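Local coordinates for class I phosphodiesterase PDEB1 (Leishmania major, PDB 2R8Q), which belongs to the cyclic nucleotide phosphodiesterase family and folds as an all-helical catalytic domain holding zinc and magnesium ions beside a ligand pocket, at residues Gly77-Thr82 against Val191-Ser196; Leu84-Gln89 against Glu182-Pro187; Glu301-Gln306 against Glu345-Arg350; Glu275-Gly280 against Phe294-Asn299. All blocks are in the same frame, centred on the assembly; numbering follows the deposited sequence.

Interaction 1: residues Gly77-Thr82 against Val191-Ser196; sequences GCREQT and VFEGLS
The loop entering helix 80-92 meets a type I beta turn, F192 to L195, and the E193 carboxylate of that turn is held by R79 and T82. OE2 of E193 takes three hydrogen bonds. One, nearly straight at 175°, comes from the backbone N of R79, at the N-cap position, at 3.0 Å, nearly in line with the C-O bond of OE2. R79 NE reaches the same oxygen at 3.1 Å, and OG1 of T82 gives it a third bond of 2.8 Å. These two arrive on the syn side, well out of the carboxylate plane. The other oxygen, OE1, forms a salt bridge with R79 NH2 at 2.7 Å, though the hydrogen bond in it is bent and weak. Guanidinium and carboxylate planes stand 62° apart, so this is not a flat two-pronged pair. The R79 chain bends at chi3 (-64°), which swings the guanidinium across the glutamate. So many donors would probably favour the charged form of E193. Beside the polar cluster, C78 SG lies 3.8 Å from V191 CG1. Nearby the two backbones almost touch, with G77 CA 4.0 Å from G194 CA; the two glycines let them come this close. G77, with positive phi, is the C-prime residue of the Schellman motif that ends the preceding short helix. The inner side of the contact lies against helix 127-139, where V191 packs on V135 and its O is hydrogen-bonded to Y131 OH. F192 turns to helix 197-212, meeting Y204 edge-to-face and touching A203 and L207.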
# COMPACT_ATOMS: atom_id res chain seq x y z
N GLY A 77 -27.52 -6.48 5.02
CA GLY A 77 -27.69 -5.06 5.31
C GLY A 77 -27.02 -4.05 4.40
O GLY A 77 -26.79 -2.92 4.82
N CYS A 78 -26.70 -4.45 3.18
CA CYS A 78 -26.08 -3.52 2.24
C CYS A 78 -27.22 -2.84 1.49
O CYS A 78 -28.06 -3.52 0.90
CB CYS A 78 -25.17 -4.26 1.26
SG CYS A 78 -24.40 -3.18 0.01
N ARG A 79 -27.24 -1.52 1.52
CA ARG A 79 -28.28 -0.76 0.84
C ARG A 79 -28.02 -0.69 -0.66
O ARG A 79 -26.88 -0.78 -1.10
CB ARG A 79 -28.37 0.64 1.43
CG ARG A 79 -28.77 0.63 2.90
CD ARG A 79 -28.60 1.99 3.51
NE ARG A 79 -27.20 2.40 3.53
CZ ARG A 79 -26.77 3.55 4.03
NH1 ARG A 79 -27.64 4.41 4.53
NH2 ARG A 79 -25.48 3.85 4.02
N GLU A 80 -29.10 -0.54 -1.43
CA GLU A 80 -29.02 -0.47 -2.88
C GLU A 80 -28.02 0.55 -3.40
O GLU A 80 -27.16 0.23 -4.23
CB GLU A 80 -30.40 -0.14 -3.46
CG GLU A 80 -31.42 -1.26 -3.31
CD GLU A 80 -32.81 -0.84 -3.72
OE1 GLU A 80 -33.40 0.03 -3.05
OE2 GLU A 80 -33.33 -1.38 -4.72
N GLN A 81 -28.12 1.79 -2.92
CA GLN A 81 -27.21 2.84 -3.36
C GLN A 81 -25.77 2.57 -2.93
O GLN A 81 -24.83 2.97 -3.61
CB GLN A 81 -27.68 4.20 -2.84
CG GLN A 81 -26.84 5.37 -3.35
CD GLN A 81 -27.47 6.72 -3.04
OE1 GLN A 81 -28.59 7.00 -3.47
NE2 GLN A 81 -26.75 7.55 -2.30
N THR A 82 -25.60 1.90 -1.80
CA THR A 82 -24.25 1.60 -1.33
C THR A 82 -23.60 0.64 -2.32
O THR A 82 -22.44 0.82 -2.69
CB THR A 82 -24.27 0.95 0.06
OG1 THR A 82 -24.98 1.79 0.98
CG2 THR A 82 -22.85 0.74 0.57
N VAL A 191 -19.90 -1.78 1.37
CA VAL A 191 -20.82 -2.90 1.22
C VAL A 191 -20.81 -3.88 2.39
O VAL A 191 -21.51 -4.88 2.37
CB VAL A 191 -20.58 -3.66 -0.11
CG1 VAL A 191 -20.86 -2.74 -1.29
CG2 VAL A 191 -19.15 -4.18 -0.17
N PHE A 192 -20.00 -3.58 3.40
CA PHE A 192 -19.92 -4.40 4.61
C PHE A 192 -20.59 -3.61 5.74
O PHE A 192 -20.51 -3.98 6.92
CB PHE A 192 -18.46 -4.68 4.99
CG PHE A 192 -17.73 -5.57 4.03
CD1 PHE A 192 -16.33 -5.58 4.01
CD2 PHE A 192 -18.41 -6.41 3.16
CE1 PHE A 192 -15.63 -6.42 3.14
CE2 PHE A 192 -17.72 -7.26 2.28
CZ PHE A 192 -16.33 -7.26 2.28
N GLU A 193 -21.27 -2.52 5.37
CA GLU A 193 -21.93 -1.64 6.34
C GLU A 193 -22.94 -2.32 7.26
O GLU A 193 -23.15 -1.86 8.38
CB GLU A 193 -22.61 -0.48 5.61
CG GLU A 193 -23.89 -0.86 4.86
CD GLU A 193 -24.51 0.30 4.10
OE1 GLU A 193 -24.27 1.46 4.51
OE2 GLU A 193 -25.23 0.06 3.11
N GLY A 194 -23.56 -3.40 6.79
CA GLY A 194 -24.55 -4.08 7.61
C GLY A 194 -24.02 -5.22 8.46
O GLY A 194 -24.78 -5.85 9.19
N LEU A 195 -22.73 -5.48 8.38
CA LEU A 195 -22.14 -6.56 9.15
C LEU A 195 -21.75 -6.15 10.56
O LEU A 195 -21.43 -4.99 10.83
CB LEU A 195 -20.90 -7.10 8.43
CG LEU A 195 -21.13 -7.62 7.01
CD1 LEU A 195 -19.80 -8.10 6.44
CD2 LEU A 195 -22.15 -8.76 7.03
N SER A 196 -21.79 -7.12 11.47
CA SER A 196 -21.41 -6.88 12.85
C SER A 196 -19.90 -6.69 12.84
O SER A 196 -19.23 -7.03 11.86
CB SER A 196 -21.76 -8.10 13.71
OG SER A 196 -21.00 -9.23 13.32

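Interaction 2: residues Leu84-Gln89 against Glu182-Pro187; sequences LNFILQ and EILSDP
F86 is the first residue of 84-89 to reach across to 182-187. Its CG is anti to the backbone N (chi1 173°), and the ring extends to two aliphatic side chains of the other helix. CD1 of F86 lies 3.8 Å from I183 CG2. CE1 of F86 lies 3.7 Å from L184 CD2. Both methyls approach the ring obliquely. The side chains of F86 and I183 run at about a right angle. F86 is also covered by V135, L138 and V139 of helix 127-139, so the ring is buried between helices. One turn on comes Q89. Its CB sits 3.8 Å from I183 CG2, so this one methyl touches both F86 and Q89. The other end of the isoleucine, CD1, is 3.9 Å from Q89 O. The Q89 chain bends at chi2 (-72°), and its amide ends near D186. The direct gap, NE2 to D186 OD1, is too long for a bond. A water fills it, accepting from Q89 NE2 at 3.0 Å and donating to D186 OD1 at 2.8 Å. Each side chain has a further partner: Q89 NE2 bonds to I17 O, and D186 OD2 accepts from A188 N. R93 links the two segments: NH1 is hydrogen-bonded to Q89 O and NH2 makes a salt bridge with E182 OE2. The arrangement is helix-to-helix packing of an all-helical domain, with an apolar centre and a water-bridged polar margin.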
# COMPACT_ATOMS: atom_id res chain seq x y z
N LEU A 84 -24.34 0.16 -5.52
CA LEU A 84 -24.06 0.83 -6.79
C LEU A 84 -22.85 1.75 -6.67
O LEU A 84 -21.99 1.77 -7.56
CB LEU A 84 -25.30 1.61 -7.27
CG LEU A 84 -25.20 2.25 -8.66
CD1 LEU A 84 -24.78 1.21 -9.70
CD2 LEU A 84 -26.55 2.86 -9.03
N ASN A 85 -22.76 2.50 -5.57
CA ASN A 85 -21.61 3.38 -5.37
C ASN A 85 -20.33 2.55 -5.35
O ASN A 85 -19.32 2.95 -5.91
CB ASN A 85 -21.72 4.16 -4.06
CG ASN A 85 -22.71 5.31 -4.14
OD1 ASN A 85 -23.01 5.82 -5.23
ND2 ASN A 85 -23.20 5.75 -2.99
N PHE A 86 -20.38 1.41 -4.67
CA PHE A 86 -19.21 0.53 -4.58
C PHE A 86 -18.78 0.09 -5.98
O PHE A 86 -17.60 0.18 -6.34
CB PHE A 86 -19.53 -0.70 -3.72
CG PHE A 86 -18.45 -1.74 -3.71
CD1 PHE A 86 -17.28 -1.54 -2.98
CD2 PHE A 86 -18.60 -2.92 -4.44
CE1 PHE A 86 -16.28 -2.51 -2.96
CE2 PHE A 86 -17.60 -3.89 -4.44
CZ PHE A 86 -16.44 -3.68 -3.70
N ILE A 87 -19.73 -0.38 -6.78
CA ILE A 87 -19.43 -0.82 -8.14
C ILE A 87 -18.78 0.32 -8.93
O ILE A 87 -17.78 0.12 -9.62
CB ILE A 87 -20.71 -1.29 -8.85
CG1 ILE A 87 -21.25 -2.54 -8.16
CG2 ILE A 87 -20.43 -1.56 -10.33
CD1 ILE A 87 -22.64 -2.96 -8.61
N LEU A 88 -19.33 1.53 -8.81
CA LEU A 88 -18.78 2.67 -9.54
C LEU A 88 -17.43 3.14 -9.01
O LEU A 88 -16.61 3.65 -9.77
CB LEU A 88 -19.79 3.83 -9.53
CG LEU A 88 -21.07 3.55 -10.32
CD1 LEU A 88 -22.05 4.70 -10.13
CD2 LEU A 88 -20.72 3.39 -11.80
N GLN A 89 -17.20 2.99 -7.71
CA GLN A 89 -15.92 3.39 -7.14
C GLN A 89 -14.86 2.40 -7.63
O GLN A 89 -13.72 2.78 -7.87
CB GLN A 89 -15.98 3.39 -5.60
CG GLN A 89 -16.77 4.57 -5.02
CD GLN A 89 -16.05 5.91 -5.14
OE1 GLN A 89 -15.02 6.02 -5.80
NE2 GLN A 89 -16.61 6.93 -4.50
N GLU A 182 -9.34 1.24 0.77
CA GLU A 182 -9.62 2.66 0.57
C GLU A 182 -11.08 2.88 0.17
O GLU A 182 -11.78 3.71 0.75
CB GLU A 182 -8.69 3.21 -0.51
CG GLU A 182 -8.99 4.64 -0.92
CD GLU A 182 -8.12 5.09 -2.08
OE1 GLU A 182 -6.88 5.11 -1.92
OE2 GLU A 182 -8.67 5.43 -3.15
N ILE A 183 -11.53 2.12 -0.83
CA ILE A 183 -12.91 2.24 -1.30
C ILE A 183 -13.92 1.95 -0.19
O ILE A 183 -14.87 2.71 0.01
CB ILE A 183 -13.17 1.26 -2.47
CG1 ILE A 183 -12.38 1.70 -3.70
CG2 ILE A 183 -14.66 1.20 -2.77
CD1 ILE A 183 -12.43 0.70 -4.85
N LEU A 184 -13.70 0.86 0.54
CA LEU A 184 -14.60 0.45 1.61
C LEU A 184 -14.59 1.36 2.84
O LEU A 184 -15.49 1.27 3.67
CB LEU A 184 -14.28 -0.99 2.04
CG LEU A 184 -14.56 -2.02 0.95
CD1 LEU A 184 -13.95 -3.37 1.33
CD2 LEU A 184 -16.07 -2.14 0.73
N SER A 185 -13.59 2.23 2.94
CA SER A 185 -13.50 3.14 4.08
C SER A 185 -14.53 4.25 3.96
O SER A 185 -14.78 4.99 4.91
CB SER A 185 -12.10 3.74 4.19
OG SER A 185 -11.84 4.66 3.14
N ASP A 186 -15.12 4.37 2.77
CA ASP A 186 -16.14 5.38 2.48
C ASP A 186 -17.51 4.82 2.86
O ASP A 186 -17.97 3.84 2.29
CB ASP A 186 -16.11 5.71 0.98
CG ASP A 186 -17.22 6.66 0.56
OD1 ASP A 186 -17.39 6.84 -0.66
OD2 ASP A 186 -17.91 7.22 1.44
N PRO A 187 -18.18 5.45 3.84
CA PRO A 187 -19.50 4.97 4.27
C PRO A 187 -20.49 4.83 3.11
O PRO A 187 -21.36 3.96 3.13
CB PRO A 187 -19.94 6.05 5.26
CG PRO A 187 -18.65 6.54 5.83
CD PRO A 187 -17.78 6.64 4.60
O HOH W 1 -19.00 6.32 -2.85

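Interaction 3: residues Glu301-Gln306 against Glu345-Arg350; sequences ELARGQ and EILDGR. With IBM (3-isobutyl-1-methylxanthine), chain E.
The R350 guanidinium has the E301 carboxylate over one face. OE1 of E301 stands above that face, 2.6 Å from NH1, and the two make a salt bridge. The carboxylate and guanidinium planes are 67° apart, so the charges meet without a flat, paired arrangement. The R350 chain is extended from CG to NE and comes from the opposite direction to E301. The glutamate bends at chi2 (69°), which turns its carboxylate to the arginine while leaving its CG against L347. L347 CD2 is 3.6 Å from E301 CG, the two side chains sliding past each other in opposite directions. The contact joins the start of helix 302-324 to the end of helix 330-348, consecutive helices that fold back on each other as an antiparallel hairpin. At its centre A303 offers CB to L347 CG at 3.6 Å, and I346 CG2 touches the same CB more loosely, at 4.4 Å. W343, one turn back, also packs on A303 and on Q306. Q306 points to the ligand pocket instead. Its amide NE2 donates to O6 of 3-isobutyl-1-methylxanthine at 2.7 Å, with an N-H...O angle of 134°.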
# COMPACT_ATOMS: atom_id res chain seq x y z
N GLU A 301 1.25 -17.66 -33.01
CA GLU A 301 -0.11 -18.08 -33.32
C GLU A 301 -0.95 -18.08 -32.05
O GLU A 301 -0.52 -18.62 -31.02
CB GLU A 301 -0.09 -19.49 -33.92
CG GLU A 301 -1.41 -19.93 -34.53
CD GLU A 301 -1.75 -19.15 -35.79
OE1 GLU A 301 -0.98 -19.25 -36.77
OE2 GLU A 301 -2.78 -18.45 -35.80
N LEU A 302 -2.14 -17.48 -32.10
CA LEU A 302 -3.01 -17.43 -30.94
C LEU A 302 -3.28 -18.84 -30.40
O LEU A 302 -3.27 -19.06 -29.19
CB LEU A 302 -4.34 -16.75 -31.30
CG LEU A 302 -5.28 -16.35 -30.15
CD1 LEU A 302 -4.62 -15.29 -29.28
CD2 LEU A 302 -6.57 -15.81 -30.73
N ALA A 303 -3.50 -19.78 -31.32
CA ALA A 303 -3.78 -21.16 -30.96
C ALA A 303 -2.66 -21.81 -30.15
O ALA A 303 -2.91 -22.54 -29.19
CB ALA A 303 -4.05 -21.98 -32.22
N ARG A 304 -1.41 -21.55 -30.54
CA ARG A 304 -0.27 -22.12 -29.84
C ARG A 304 -0.20 -21.68 -28.38
O ARG A 304 0.01 -22.50 -27.49
CB ARG A 304 1.03 -21.73 -30.56
CG ARG A 304 2.29 -22.06 -29.79
CD ARG A 304 3.52 -21.87 -30.66
NE ARG A 304 3.45 -22.72 -31.84
CZ ARG A 304 4.45 -22.89 -32.70
NH1 ARG A 304 5.61 -22.28 -32.51
NH2 ARG A 304 4.29 -23.70 -33.74
N GLY A 305 -0.40 -20.39 -28.15
CA GLY A 305 -0.36 -19.86 -26.79
C GLY A 305 -1.47 -20.40 -25.91
O GLY A 305 -1.26 -20.66 -24.72
N GLN A 306 -2.66 -20.56 -26.48
CA GLN A 306 -3.79 -21.07 -25.72
C GLN A 306 -3.60 -22.54 -25.39
O GLN A 306 -3.93 -22.99 -24.29
CB GLN A 306 -5.08 -20.87 -26.52
CG GLN A 306 -5.50 -19.41 -26.61
CD GLN A 306 -5.87 -18.82 -25.26
OE1 GLN A 306 -6.90 -19.18 -24.68
NE2 GLN A 306 -5.04 -17.93 -24.75
N GLU A 345 -7.26 -27.94 -34.02
CA GLU A 345 -7.78 -28.07 -35.37
C GLU A 345 -7.38 -26.85 -36.19
O GLU A 345 -7.13 -26.96 -37.39
CB GLU A 345 -9.30 -28.23 -35.34
CG GLU A 345 -9.92 -28.52 -36.69
CD GLU A 345 -11.38 -28.92 -36.60
OE1 GLU A 345 -12.20 -28.11 -36.11
OE2 GLU A 345 -11.70 -30.06 -37.00
N ILE A 346 -7.34 -25.69 -35.54
CA ILE A 346 -6.96 -24.46 -36.21
C ILE A 346 -5.49 -24.54 -36.62
O ILE A 346 -5.09 -24.00 -37.65
CB ILE A 346 -7.16 -23.23 -35.29
CG1 ILE A 346 -8.66 -23.01 -35.05
CG2 ILE A 346 -6.53 -22.00 -35.91
CD1 ILE A 346 -8.97 -21.82 -34.16
N LEU A 347 -4.70 -25.23 -35.81
CA LEU A 347 -3.28 -25.40 -36.10
C LEU A 347 -3.07 -26.46 -37.17
O LEU A 347 -2.35 -26.23 -38.14
CB LEU A 347 -2.51 -25.79 -34.83
CG LEU A 347 -2.32 -24.70 -33.78
CD1 LEU A 347 -1.53 -25.26 -32.61
CD2 LEU A 347 -1.58 -23.51 -34.39
N ASP A 348 -3.70 -27.62 -36.99
CA ASP A 348 -3.57 -28.70 -37.96
C ASP A 348 -4.10 -28.26 -39.32
O ASP A 348 -3.69 -28.77 -40.36
CB ASP A 348 -4.33 -29.95 -37.50
CG ASP A 348 -3.78 -30.53 -36.21
OD1 ASP A 348 -2.55 -30.63 -36.08
OD2 ASP A 348 -4.59 -30.89 -35.33
N GLY A 349 -5.02 -27.30 -39.30
CA GLY A 349 -5.59 -26.80 -40.53
C GLY A 349 -4.70 -25.76 -41.19
O GLY A 349 -4.85 -25.47 -42.37
N ARG A 350 -3.77 -25.21 -40.41
CA ARG A 350 -2.85 -24.21 -40.93
C ARG A 350 -1.44 -24.78 -41.05
O ARG A 350 -0.93 -24.82 -42.19
CB ARG A 350 -2.83 -22.98 -40.00
CG ARG A 350 -1.88 -21.89 -40.45
CD ARG A 350 -2.06 -20.61 -39.65
NE ARG A 350 -1.15 -19.56 -40.09
CZ ARG A 350 -1.18 -18.31 -39.65
NH1 ARG A 350 -2.08 -17.94 -38.75
NH2 ARG A 350 -0.31 -17.42 -40.12
N9 IBM E . -1.51 -16.30 -18.88
C8 IBM E . -0.81 -16.78 -19.96
N7 IBM E . -1.57 -17.03 -21.00
C5 IBM E . -2.85 -16.70 -20.57
C4 IBM E . -2.83 -16.25 -19.27
N3 IBM E . -3.88 -15.84 -18.53
C2 IBM E . -5.08 -15.90 -19.17
N1 IBM E . -5.20 -16.35 -20.49
C6 IBM E . -4.09 -16.74 -21.19
O6 IBM E . -4.18 -17.13 -22.34
O2 IBM E . -6.09 -15.55 -18.57
C10 IBM E . -6.51 -16.39 -21.13
C11 IBM E . -3.73 -15.37 -17.16
C12 IBM E . -2.92 -14.07 -17.15
C13 IBM E . -3.84 -12.86 -17.27
C14 IBM E . -2.06 -13.98 -15.90

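Interaction 4: residues Glu275-Gly280 against Phe294-Asn299; sequences EFYRQG and FDRSKN. With IBM (3-isobutyl-1-methylxanthine), chain E.
Aromatic contact comes first: F276 and F294 lie obliquely against each other, with ring centroids 4.6 Å apart and planes at 31°. CE2 of F294 comes over one face of the F276 ring, off toward its rim, and is 3.6 Å from F276 CD1. At its edge the F276 ring meets 3-isobutyl-1-methylxanthine, with CE2 of F276 3.7 Å from C8 of the ligand. The second kind is CH-pi. CA of R296 sits over the centre of the Y277 ring, 3.7 Å from the centroid and 6° off the normal. The R296 chain bends at chi3 (-59°), carrying the guanidinium back over the base of the tyrosine, where Y277 CB lies against one face, 3.4 Å from R296 NH2. That group is held by salt bridges to D281 and E274, and E274 also pairs with R278, so the shared acid probably offsets the two nearby positive charges. The third kind is CA-H...O. F294 O receives such contacts from Y277 CA at 3.6 Å and from G280 CA at 3.3 Å; glycine at 280 lets the carbonyl come this close. Polar bonds to other residues hold side chains in place. Q279 lays its amide obliquely by the F294 ring while bonding N148 and E283. Within 294-299, D295 OD1 accepts from S297 N at 3.0 Å, an Asx turn, and also pairs with K284. No direct hydrogen bond joins the two segments. Their hold on each other rests on ring faces, CH donors and acids of helix 262-285, and through F276 this packing backs one wall of the ligand pocket.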
# COMPACT_ATOMS: atom_id res chain seq x y z
N GLU A 275 -2.42 -7.21 -24.34
CA GLU A 275 -1.87 -6.60 -23.14
C GLU A 275 -0.43 -7.07 -22.94
O GLU A 275 0.45 -6.28 -22.60
CB GLU A 275 -2.71 -6.94 -21.90
CG GLU A 275 -2.16 -6.29 -20.64
CD GLU A 275 -3.13 -6.31 -19.48
OE1 GLU A 275 -4.27 -5.82 -19.64
OE2 GLU A 275 -2.75 -6.80 -18.39
N PHE A 276 -0.20 -8.36 -23.16
CA PHE A 276 1.13 -8.93 -23.02
C PHE A 276 2.09 -8.25 -24.01
O PHE A 276 3.21 -7.88 -23.64
CB PHE A 276 1.11 -10.44 -23.29
CG PHE A 276 0.59 -11.27 -22.15
CD1 PHE A 276 0.19 -10.69 -20.95
CD2 PHE A 276 0.51 -12.66 -22.28
CE1 PHE A 276 -0.28 -11.48 -19.89
CE2 PHE A 276 0.04 -13.45 -21.23
CZ PHE A 276 -0.35 -12.85 -20.03
N TYR A 277 1.66 -8.10 -25.25
CA TYR A 277 2.50 -7.46 -26.26
C TYR A 277 2.86 -6.04 -25.86
O TYR A 277 3.97 -5.57 -26.12
CB TYR A 277 1.79 -7.43 -27.62
CG TYR A 277 1.76 -8.76 -28.35
CD1 TYR A 277 1.02 -8.91 -29.52
CD2 TYR A 277 2.47 -9.86 -27.87
CE1 TYR A 277 1.00 -10.12 -30.21
CE2 TYR A 277 2.45 -11.08 -28.55
CZ TYR A 277 1.71 -11.20 -29.72
OH TYR A 277 1.68 -12.40 -30.39
N ARG A 278 1.94 -5.33 -25.21
CA ARG A 278 2.24 -3.97 -24.80
C ARG A 278 3.26 -3.98 -23.67
O ARG A 278 4.06 -3.05 -23.56
CB ARG A 278 0.95 -3.23 -24.40
CG ARG A 278 0.03 -3.00 -25.58
CD ARG A 278 -1.15 -2.11 -25.24
NE ARG A 278 -2.09 -2.05 -26.36
CZ ARG A 278 -3.19 -1.31 -26.39
NH1 ARG A 278 -3.50 -0.55 -25.35
NH2 ARG A 278 -3.97 -1.34 -27.46
N GLN A 279 3.23 -5.00 -22.82
CA GLN A 279 4.22 -5.07 -21.75
C GLN A 279 5.57 -5.31 -22.42
O GLN A 279 6.58 -4.74 -22.02
CB GLN A 279 3.94 -6.22 -20.78
CG GLN A 279 5.06 -6.38 -19.74
CD GLN A 279 4.79 -7.44 -18.70
OE1 GLN A 279 3.66 -7.64 -18.28
NE2 GLN A 279 5.86 -8.10 -18.25
N GLY A 280 5.56 -6.17 -23.43
CA GLY A 280 6.79 -6.47 -24.15
C GLY A 280 7.37 -5.23 -24.80
O GLY A 280 8.58 -5.01 -24.76
N PHE A 294 5.39 -12.34 -24.76
CA PHE A 294 5.15 -10.91 -24.73
C PHE A 294 5.76 -10.19 -25.93
O PHE A 294 5.71 -8.96 -26.01
CB PHE A 294 5.72 -10.30 -23.45
CG PHE A 294 5.17 -10.91 -22.19
CD1 PHE A 294 5.56 -12.19 -21.79
CD2 PHE A 294 4.26 -10.21 -21.40
CE1 PHE A 294 5.04 -12.76 -20.63
CE2 PHE A 294 3.74 -10.77 -20.24
CZ PHE A 294 4.13 -12.05 -19.85
N ASP A 295 6.33 -10.95 -26.86
CA ASP A 295 6.98 -10.37 -28.03
C ASP A 295 6.09 -10.27 -29.26
O ASP A 295 5.81 -11.27 -29.93
CB ASP A 295 8.23 -11.18 -28.37
CG ASP A 295 9.23 -10.38 -29.18
OD1 ASP A 295 8.79 -9.52 -29.97
OD2 ASP A 295 10.45 -10.61 -29.01
N ARG A 296 5.66 -9.05 -29.54
CA ARG A 296 4.79 -8.75 -30.68
C ARG A 296 5.47 -9.09 -32.01
O ARG A 296 4.81 -9.54 -32.95
CB ARG A 296 4.44 -7.26 -30.64
CG ARG A 296 3.47 -6.79 -31.70
CD ARG A 296 3.42 -5.26 -31.72
NE ARG A 296 3.00 -4.70 -30.43
CZ ARG A 296 1.77 -4.77 -29.95
NH1 ARG A 296 0.82 -5.39 -30.63
NH2 ARG A 296 1.48 -4.21 -28.78
N SER A 297 6.78 -8.88 -32.06
CA SER A 297 7.56 -9.12 -33.27
C SER A 297 7.68 -10.56 -33.74
O SER A 297 8.04 -10.81 -34.90
CB SER A 297 8.96 -8.53 -33.10
OG SER A 297 8.89 -7.14 -32.83
N LYS A 298 7.40 -11.52 -32.87
CA LYS A 298 7.50 -12.92 -33.25
C LYS A 298 6.23 -13.42 -33.93
O LYS A 298 6.20 -14.51 -34.51
CB LYS A 298 7.84 -13.79 -32.04
CG LYS A 298 9.27 -13.61 -31.56
CD LYS A 298 9.66 -14.62 -30.50
CE LYS A 298 11.12 -14.46 -30.11
NZ LYS A 298 11.54 -15.44 -29.06
N ASN A 299 5.17 -12.62 -33.85
CA ASN A 299 3.88 -12.95 -34.46
C ASN A 299 3.46 -14.39 -34.17
O ASN A 299 3.18 -15.16 -35.09
CB ASN A 299 3.94 -12.73 -35.97
CG ASN A 299 4.25 -11.29 -36.34
OD1 ASN A 299 5.31 -10.76 -36.00
ND2 ASN A 299 3.31 -10.65 -37.03
N9 IBM E . -1.51 -16.30 -18.88
C8 IBM E . -0.81 -16.78 -19.96
N7 IBM E . -1.57 -17.03 -21.00
C5 IBM E . -2.85 -16.70 -20.57
C4 IBM E . -2.83 -16.25 -19.27
N3 IBM E . -3.88 -15.84 -18.53
C2 IBM E . -5.08 -15.90 -19.17
N1 IBM E . -5.20 -16.35 -20.49
C6 IBM E . -4.09 -16.74 -21.19
O6 IBM E . -4.18 -17.13 -22.34
O2 IBM E . -6.09 -15.55 -18.57
C10 IBM E . -6.51 -16.39 -21.13
C11 IBM E . -3.73 -15.37 -17.16
C12 IBM E . -2.92 -14.07 -17.15
C13 IBM E . -3.84 -12.86 -17.27
C14 IBM E . -2.06 -13.98 -15.90

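In the fold
Interactions 1 and 2 sit together, centres 11 Å apart. They share helix 80-92 and touch through V191, which packs on F86 and L184. Along the chain, the two segments of interaction 2 fall between those of interaction 1. Interactions 4 and 3 follow later, one after the other, on the far side of the chain's centre from interaction 1. Their centres are 18 Å apart. The loop segment of interaction 4 leads straight into 301-306, linking helix 262-285 to helix 302-324. Both touch 3-isobutyl-1-methylxanthine, through F276 and Q306. Interactions 1 and 3 are 47 Å apart, centre to centre. Interactions 1 and 2 have no residue among those of the ligand pocket.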